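PDB 5KF0: aldehyde dehydrogenase from Burkholderia vietnamiensis, which probably oxidises aldehydes to carboxylic acids with a nicotinamide cofactor and binds NADPH. Local coordinates for residues A[145-150]-A[477-482]; A[171-176]-A[465-470]. All coordinates share one frame; numbering follows the deposited sequence. Where two conformers were deposited one is given.

How the contacts relate
Contact 1 joins two strands of the small antiparallel sheet that projects from the subunit; its centre is about 32 Å from the centre of the chain. Contact 2 lies deep in the cofactor-binding part, its centre about 12 Å from the centre of the chain. The two contact centres are about 21 Å apart, and their nearest atoms about 7 Å. Helix 467-473 of contact 2 runs almost directly into strand 475-483 of contact 1, so the C-terminal part of the chain leads from the cofactor region out to the projecting sheet. The side chain of Glu-465 in contact 2 is about 5 Å from the bound NADPH. Both contacts touch the second subunit: contact 1 extends its sheet there, and Arg-468 reaches Glu-130 of that subunit.

Contact 1. Residues A[145-150]-A[477-482]; sequences GYTRRV and PRLMVV
Gly-145 brings its CA to 3.4 Å from Met-480 O, a CA-H...O contact. The CD1 methyl of Leu-479 also reaches this glycine. Tyr-146 and Met-480 form an antiparallel hydrogen-bonded pair. Tyr-146 N donates to Met-480 O, and Tyr-146 O receives Met-480 N at 2.7 Å in a nearly straight bond. CG of the tyrosine is anti to the carbonyl carbon (chi1 -57°), and the ring crosses obliquely to Val-482. Its CE2 is 3.8 Å from Val-482 CG2, and Met-480 O sits at the ring edge. The CE methyl of Met-480, turned back by a bend at chi3, meets CD2 of the ring at 3.9 Å. Thr-147 faces the opposite way and puts CG2 against Leu-479 CD1, while its OG1 bonds to Glu-130 N. Arg-148 O accepts Arg-478 N at 2.9 Å, but the return bond is weak. The two arginines run side by side with their guanidinium planes 53° apart. Asp-432 of the second subunit forms a salt bridge with Arg-148, and Trp-431 O of that subunit takes Arg-478 NH1. Arg-149, its NE held by Thr-475 OG1, folds at chi2 and chi3, which lays one guanidinium face over Pro-477, with NH1 3.5 Å from Pro-477 CB. Strand 143-151 is the middle strand of a three-stranded antiparallel sheet, between 129-133 and 475-483. Residues 479-482 pair in parallel with a strand of the second subunit, so the sheet continues across the interface, consistent with the oligomerisation arm of aldehyde dehydrogenases.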
ATOM      1  N   GLY A 145       2.795 -14.728  -7.256  1.00 11.35           N
ATOM      2  CA  GLY A 145       1.897 -14.855  -6.115  1.00 10.25           C
ATOM      3  C   GLY A 145       0.698 -13.929  -6.253  1.00 10.66           C
ATOM      4  O   GLY A 145       0.819 -12.807  -6.762  1.00 11.76           O
ATOM      5  N   TYR A 146      -0.454 -14.408  -5.790  1.00 10.63           N
ATOM      6  CA  TYR A 146      -1.685 -13.628  -5.725  1.00  9.49           C
ATOM      7  C   TYR A 146      -2.294 -13.835  -4.351  1.00  9.95           C
ATOM      8  O   TYR A 146      -2.391 -14.977  -3.891  1.00 11.47           O
ATOM      9  CB  TYR A 146      -2.689 -14.076  -6.802  1.00 10.04           C
ATOM     10  CG  TYR A 146      -2.140 -14.003  -8.203  1.00  9.93           C
ATOM     11  CD1 TYR A 146      -2.357 -12.879  -8.991  1.00 11.77           C
ATOM     12  CD2 TYR A 146      -1.398 -15.052  -8.737  1.00 11.29           C
ATOM     13  CE1 TYR A 146      -1.844 -12.795 -10.266  1.00 13.62           C
ATOM     14  CE2 TYR A 146      -0.878 -14.978 -10.019  1.00 13.94           C
ATOM     15  CZ  TYR A 146      -1.112 -13.843 -10.780  1.00 16.16           C
ATOM     16  OH  TYR A 146      -0.602 -13.755 -12.059  1.00 15.89           O
ATOM     17  N   THR A 147      -2.719 -12.756  -3.698  1.00  9.86           N
ATOM     18  CA  THR A 147      -3.267 -12.885  -2.355  1.00  9.77           C
ATOM     19  C   THR A 147      -4.703 -12.382  -2.285  1.00 11.07           C
ATOM     20  O   THR A 147      -5.144 -11.540  -3.076  1.00 11.72           O
ATOM     21  CB  THR A 147      -2.434 -12.138  -1.308  1.00 11.71           C
ATOM     22  OG1 THR A 147      -2.636 -10.718  -1.435  1.00 12.45           O
ATOM     23  CG2 THR A 147      -0.946 -12.474  -1.452  1.00 11.56           C
ATOM     24  N   ARG A 148      -5.413 -12.905  -1.288  1.00 10.93           N
ATOM     25  CA  ARG A 148      -6.770 -12.488  -0.948  1.00 10.02           C
ATOM     26  C   ARG A 148      -6.939 -12.667   0.554  1.00 12.48           C
ATOM     27  O   ARG A 148      -6.182 -13.400   1.196  1.00 11.97           O
ATOM     28  CB  ARG A 148      -7.828 -13.308  -1.700  1.00 10.81           C
ATOM     29  CG  ARG A 148      -7.865 -14.780  -1.250  1.00 12.39           C
ATOM     30  CD  ARG A 148      -8.632 -15.672  -2.214  1.00 14.21           C
ATOM     31  NE  ARG A 148     -10.084 -15.500  -2.134  1.00 14.45           N
ATOM     32  CZ  ARG A 148     -10.947 -16.196  -2.869  1.00 18.21           C
ATOM     33  NH1 ARG A 148     -10.510 -17.099  -3.746  1.00 14.20           N
ATOM     34  NH2 ARG A 148     -12.249 -15.985  -2.734  1.00 21.97           N
ATOM     35  N   ARG A 149      -7.945 -11.997   1.115  1.00 10.47           N
ATOM     36  CA  ARG A 149      -8.285 -12.146   2.525  1.00 10.66           C
ATOM     37  C   ARG A 149      -9.575 -12.949   2.623  1.00 11.19           C
ATOM     38  O   ARG A 149     -10.614 -12.508   2.122  1.00 16.20           O
ATOM     39  CB  ARG A 149      -8.464 -10.784   3.193  1.00 12.59           C
ATOM     40  CG  ARG A 149      -7.303  -9.835   2.986  1.00 15.42           C
ATOM     41  CD  ARG A 149      -6.049 -10.310   3.663  1.00 20.76           C
ATOM     42  NE  ARG A 149      -6.204 -10.471   5.107  1.00 22.53           N
ATOM     43  CZ  ARG A 149      -5.187 -10.706   5.928  1.00 20.80           C
ATOM     44  NH1 ARG A 149      -3.952 -10.790   5.438  1.00 23.18           N
ATOM     45  NH2 ARG A 149      -5.390 -10.854   7.227  1.00 16.77           N
ATOM     46  N   VAL A 150      -9.504 -14.125   3.239  1.00 10.03           N
ATOM     47  CA  VAL A 150     -10.649 -15.024   3.404  0.72 10.00           C
ATOM     48  C   VAL A 150     -11.210 -14.824   4.810  1.00 14.89           C
ATOM     49  O   VAL A 150     -10.426 -14.724   5.760  1.00 12.15           O
ATOM     50  CB  VAL A 150     -10.228 -16.488   3.175  0.72 11.60           C
ATOM     51  CG1 VAL A 150     -11.406 -17.445   3.374  0.72 13.57           C
ATOM     52  CG2 VAL A 150      -9.630 -16.654   1.776  0.72 16.82           C
ATOM     53  N   PRO A 477      -5.016 -14.559   5.283  1.00 10.47           N
ATOM     54  CA  PRO A 477      -4.511 -14.461   3.910  1.00  9.51           C
ATOM     55  C   PRO A 477      -4.500 -15.836   3.260  1.00 10.61           C
ATOM     56  O   PRO A 477      -4.170 -16.845   3.893  1.00 12.63           O
ATOM     57  CB  PRO A 477      -3.086 -13.915   4.077  1.00 12.20           C
ATOM     58  CG  PRO A 477      -2.710 -14.223   5.474  1.00 16.96           C
ATOM     59  CD  PRO A 477      -3.981 -14.288   6.292  1.00 12.38           C
ATOM     60  N   ARG A 478      -4.884 -15.883   1.986  1.00 10.09           N
ATOM     61  CA  ARG A 478      -4.757 -17.121   1.225  1.00 10.17           C
ATOM     62  C   ARG A 478      -3.980 -16.807  -0.043  1.00 10.54           C
ATOM     63  O   ARG A 478      -4.457 -16.063  -0.909  1.00 11.31           O
ATOM     64  CB  ARG A 478      -6.115 -17.750   0.902  1.00 10.56           C
ATOM     65  CG  ARG A 478      -5.950 -19.171   0.349  1.00 10.94           C
ATOM     66  CD  ARG A 478      -7.285 -19.882   0.191  1.00 11.39           C
ATOM     67  NE  ARG A 478      -7.925 -20.133   1.479  1.00 13.63           N
ATOM     68  CZ  ARG A 478      -9.216 -20.422   1.607  1.00 14.73           C
ATOM     69  NH1 ARG A 478      -9.990 -20.456   0.520  1.00 12.12           N
ATOM     70  NH2 ARG A 478      -9.737 -20.661   2.809  1.00 13.43           N
ATOM     71  N   LEU A 479      -2.765 -17.340  -0.111  1.00 10.69           N
ATOM     72  CA  LEU A 479      -1.876 -17.133  -1.240  1.00 11.79           C
ATOM     73  C   LEU A 479      -2.198 -18.136  -2.333  1.00 12.36           C
ATOM     74  O   LEU A 479      -2.422 -19.314  -2.055  1.00 13.15           O
ATOM     75  CB  LEU A 479      -0.425 -17.312  -0.784  1.00 11.98           C
ATOM     76  CG  LEU A 479       0.667 -17.259  -1.854  1.00 12.10           C
ATOM     77  CD1 LEU A 479       0.792 -15.828  -2.396  1.00 12.55           C
ATOM     78  CD2 LEU A 479       1.986 -17.754  -1.235  1.00 13.14           C
ATOM     79  N   MET A 480      -2.221 -17.667  -3.578  1.00 10.65           N
ATOM     80  CA  MET A 480      -2.200 -18.548  -4.735  1.00 11.04           C
ATOM     81  C   MET A 480      -0.885 -18.314  -5.462  1.00 14.10           C
ATOM     82  O   MET A 480      -0.615 -17.192  -5.913  1.00 13.25           O
ATOM     83  CB  MET A 480      -3.389 -18.302  -5.672  1.00 12.38           C
ATOM     84  CG  MET A 480      -3.352 -19.212  -6.898  1.00 11.76           C
ATOM     85  SD  MET A 480      -4.806 -19.021  -7.963  1.00 18.27           S
ATOM     86  CE  MET A 480      -4.620 -17.292  -8.351  1.00 25.21           C
ATOM     87  N   VAL A 481      -0.073 -19.363  -5.573  1.00 11.36           N
ATOM     88  CA  VAL A 481       1.158 -19.339  -6.358  1.00 11.23           C
ATOM     89  C   VAL A 481       0.854 -19.990  -7.694  1.00 13.27           C
ATOM     90  O   VAL A 481       0.409 -21.139  -7.734  1.00 14.20           O
ATOM     91  CB  VAL A 481       2.293 -20.091  -5.643  1.00 11.20           C
ATOM     92  CG1 VAL A 481       3.552 -20.118  -6.519  1.00 12.48           C
ATOM     93  CG2 VAL A 481       2.571 -19.464  -4.275  1.00 11.96           C
ATOM     94  N   VAL A 482       1.098 -19.280  -8.793  1.00 11.74           N
ATOM     95  CA  VAL A 482       0.891 -19.840 -10.124  1.00 12.19           C
ATOM     96  C   VAL A 482       2.252 -20.057 -10.770  1.00 12.49           C
ATOM     97  O   VAL A 482       3.045 -19.112 -10.886  1.00 14.12           O
ATOM     98  CB  VAL A 482       0.018 -18.923 -10.988  1.00 13.30           C
ATOM     99  CG1 VAL A 482      -0.129 -19.510 -12.392  1.00 14.71           C
ATOM    100  CG2 VAL A 482      -1.349 -18.730 -10.325  1.00 13.58           C
TER

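Contact 2. Residues A[171-176]-A[465-470]; sequences KVAPAL and EGIRYA
Lys-171 and Glu-465 form a buried salt bridge. NZ of the lysine meets OE2 of the glutamate at 2.7 Å. It comes from the syn side, 25° out of the carboxylate plane. The lysine chain is extended to CE and then bends at chi4 (-63°), which brings NZ to the carboxylate. The aliphatic part of the lysine also lies near the carboxylate, with CG 3.5 Å from OE2. The other carboxylate oxygen, OE1, accepts from a water at 2.7 Å. That water has a weak, long link back to Lys-171 NZ, so it spans the two charged groups. NZ has two further partners, Ser-234 OG and Thr-236 OG1, and this set of bonds fixes the direction of the ammonium group.

The apolar part centres on the Pro-174 ring. Its CG packs against the Ala-470 CB methyl at 3.5 Å and against Ile-467 CD1 at 3.7 Å. The isoleucine crosses the ring at about a right angle and touches it with its terminal methyl. Ala-173 CB makes a looser contact with the same methyl.

The backbone shapes both partners. Helix 164-178 is kinked here, where Pro-174 has no N-H to give to the turn before. Gly-466 is the N-cap of the other helix, and its O accepts Ala-470 N at 2.9 Å.

Helix 164-178 links the parallel strands 155-158 and 182-185 in a beta-alpha-beta crossover of the Rossmann-like cofactor domain. Glu-465 packs on strand 232-236 of the same sheet. Helix 103-123 covers Ala-173 and Ile-467, while helix 467-473 leads on to strand 475-483.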
ATOM      1  N   LYS A 171     -16.592  -4.525  16.508  1.00  9.70           N
ATOM      2  CA  LYS A 171     -16.472  -5.939  16.169  1.00  9.18           C
ATOM      3  C   LYS A 171     -17.482  -6.369  15.116  1.00  9.73           C
ATOM      4  O   LYS A 171     -17.111  -7.013  14.131  1.00 10.66           O
ATOM      5  CB  LYS A 171     -16.631  -6.800  17.435  1.00  9.11           C
ATOM      6  CG  LYS A 171     -15.661  -6.381  18.565  1.00  9.79           C
ATOM      7  CD  LYS A 171     -15.731  -7.339  19.763  1.00 10.28           C
ATOM      8  CE  LYS A 171     -14.984  -6.746  20.971  1.00  8.99           C
ATOM      9  NZ  LYS A 171     -13.518  -6.561  20.696  1.00 10.40           N
ATOM     10  N   VAL A 172     -18.748  -5.986  15.301  1.00 10.67           N
ATOM     11  CA  VAL A 172     -19.830  -6.383  14.398  1.00 10.90           C
ATOM     12  C   VAL A 172     -19.597  -5.836  12.997  1.00  9.95           C
ATOM     13  O   VAL A 172     -19.734  -6.558  12.000  1.00 11.01           O
ATOM     14  CB  VAL A 172     -21.180  -5.904  14.960  1.00 10.54           C
ATOM     15  CG1 VAL A 172     -22.292  -6.066  13.923  1.00 10.89           C
ATOM     16  CG2 VAL A 172     -21.518  -6.657  16.247  1.00 12.08           C
ATOM     17  N   ALA A 173     -19.315  -4.529  12.890  1.00  9.22           N
ATOM     18  CA  ALA A 173     -19.248  -3.924  11.561  1.00 10.33           C
ATOM     19  C   ALA A 173     -18.100  -4.491  10.733  1.00 10.44           C
ATOM     20  O   ALA A 173     -18.326  -4.830   9.556  1.00 11.45           O
ATOM     21  CB  ALA A 173     -19.172  -2.398  11.680  1.00 12.11           C
ATOM     22  N   PRO A 174     -16.883  -4.640  11.258  1.00  9.78           N
ATOM     23  CA  PRO A 174     -15.823  -5.282  10.452  1.00  9.85           C
ATOM     24  C   PRO A 174     -16.104  -6.741  10.164  1.00  9.98           C
ATOM     25  O   PRO A 174     -15.728  -7.232   9.088  1.00 10.63           O
ATOM     26  CB  PRO A 174     -14.557  -5.124  11.303  1.00 14.06           C
ATOM     27  CG  PRO A 174     -14.924  -4.314  12.487  1.00 17.52           C
ATOM     28  CD  PRO A 174     -16.393  -4.131  12.557  1.00 10.13           C
ATOM     29  N   ALA A 175     -16.759  -7.455  11.083  1.00 13.08           N
ATOM     30  CA  ALA A 175     -17.097  -8.845  10.808  1.00 11.03           C
ATOM     31  C   ALA A 175     -17.995  -8.945   9.586  1.00 12.81           C
ATOM     32  O   ALA A 175     -17.792  -9.814   8.729  1.00 13.11           O
ATOM     33  CB  ALA A 175     -17.775  -9.477  12.026  1.00 11.52           C
ATOM     34  N   LEU A 176     -18.992  -8.057   9.484  1.00 10.12           N
ATOM     35  CA  LEU A 176     -19.871  -8.063   8.312  1.00 10.97           C
ATOM     36  C   LEU A 176     -19.105  -7.683   7.050  1.00 13.66           C
ATOM     37  O   LEU A 176     -19.290  -8.302   5.988  1.00 14.16           O
ATOM     38  CB  LEU A 176     -21.044  -7.106   8.538  1.00 10.31           C
ATOM     39  CG  LEU A 176     -21.992  -7.519   9.671  1.00 13.08           C
ATOM     40  CD1 LEU A 176     -22.880  -6.348  10.070  1.00 14.39           C
ATOM     41  CD2 LEU A 176     -22.843  -8.704   9.243  1.00 17.11           C
ATOM     42  N   GLU A 465      -8.009  -2.462  16.999  1.00 10.68           N
ATOM     43  CA  GLU A 465      -9.281  -2.249  16.325  1.00  8.41           C
ATOM     44  C   GLU A 465      -9.201  -0.944  15.533  1.00 11.09           C
ATOM     45  O   GLU A 465      -8.108  -0.388  15.331  1.00 11.05           O
ATOM     46  CB  GLU A 465     -10.437  -2.299  17.334  1.00  9.31           C
ATOM     47  CG  GLU A 465     -10.712  -3.748  17.757  1.00  9.77           C
ATOM     48  CD  GLU A 465     -11.929  -3.917  18.638  1.00 11.83           C
ATOM     49  OE1 GLU A 465     -12.370  -2.922  19.255  1.00 11.66           O
ATOM     50  OE2 GLU A 465     -12.429  -5.055  18.732  1.00 12.76           O
ATOM     51  N   GLY A 466     -10.354  -0.469  15.054  1.00  9.84           N
ATOM     52  CA  GLY A 466     -10.368   0.393  13.882  1.00 10.84           C
ATOM     53  C   GLY A 466     -10.609  -0.498  12.677  1.00  9.46           C
ATOM     54  O   GLY A 466     -10.006  -1.566  12.589  1.00 11.91           O
ATOM     55  N   ILE A 467     -11.498  -0.095  11.766  1.00  9.11           N
ATOM     56  CA  ILE A 467     -12.119  -1.059  10.851  1.00  9.46           C
ATOM     57  C   ILE A 467     -11.077  -1.839  10.051  1.00 12.72           C
ATOM     58  O   ILE A 467     -11.148  -3.071   9.961  1.00 11.89           O
ATOM     59  CB  ILE A 467     -13.108  -0.356   9.913  1.00  9.41           C
ATOM     60  CG1 ILE A 467     -14.285   0.231  10.703  1.00 12.44           C
ATOM     61  CG2 ILE A 467     -13.571  -1.348   8.827  1.00 11.23           C
ATOM     62  CD1 ILE A 467     -15.031  -0.779  11.575  1.00 16.28           C
ATOM     63  N   ARG A 468     -10.132  -1.142   9.412  1.00  9.92           N
ATOM     64  CA  ARG A 468      -9.122  -1.836   8.606  1.00 12.67           C
ATOM     65  C   ARG A 468      -8.397  -2.908   9.405  1.00 12.19           C
ATOM     66  O   ARG A 468      -8.095  -3.991   8.885  1.00 11.74           O
ATOM     67  CB  ARG A 468      -8.087  -0.843   8.069  1.00 14.05           C
ATOM     68  CG  ARG A 468      -8.573   0.053   6.960  1.00 15.68           C
ATOM     69  CD  ARG A 468      -7.513   1.103   6.637  1.00 16.69           C
ATOM     70  NE  ARG A 468      -6.193   0.493   6.479  1.00 23.58           N
ATOM     71  CZ  ARG A 468      -5.056   1.184   6.404  1.00 29.27           C
ATOM     72  NH1 ARG A 468      -5.082   2.510   6.466  1.00 28.24           N
ATOM     73  NH2 ARG A 468      -3.901   0.555   6.269  1.00 33.64           N
ATOM     74  N   TYR A 469      -8.080  -2.609  10.664  1.00 10.19           N
ATOM     75  CA  TYR A 469      -7.235  -3.480  11.469  1.00 10.72           C
ATOM     76  C   TYR A 469      -8.037  -4.648  12.013  1.00 11.43           C
ATOM     77  O   TYR A 469      -7.525  -5.770  12.081  1.00 12.76           O
ATOM     78  CB  TYR A 469      -6.566  -2.616  12.558  1.00 12.23           C
ATOM     79  CG  TYR A 469      -6.097  -1.344  11.884  1.00 12.15           C
ATOM     80  CD1 TYR A 469      -6.821  -0.156  11.992  1.00 11.28           C
ATOM     81  CD2 TYR A 469      -4.991  -1.359  11.042  1.00 12.86           C
ATOM     82  CE1 TYR A 469      -6.433   0.986  11.299  1.00  9.24           C
ATOM     83  CE2 TYR A 469      -4.605  -0.228  10.350  1.00 14.86           C
ATOM     84  CZ  TYR A 469      -5.314   0.933  10.488  1.00 12.42           C
ATOM     85  OH  TYR A 469      -4.919   2.053   9.795  1.00 14.33           O
ATOM     86  N   ALA A 470      -9.311  -4.413  12.330  1.00  9.44           N
ATOM     87  CA  ALA A 470     -10.193  -5.511  12.701  1.00 11.14           C
ATOM     88  C   ALA A 470     -10.414  -6.471  11.531  1.00 11.75           C
ATOM     89  O   ALA A 470     -10.419  -7.693  11.723  1.00 11.67           O
ATOM     90  CB  ALA A 470     -11.514  -4.943  13.213  1.00 10.61           C
TER
HETATM   91  O   HOH W   1     -14.513  -3.288  20.918  1.00 11.57           O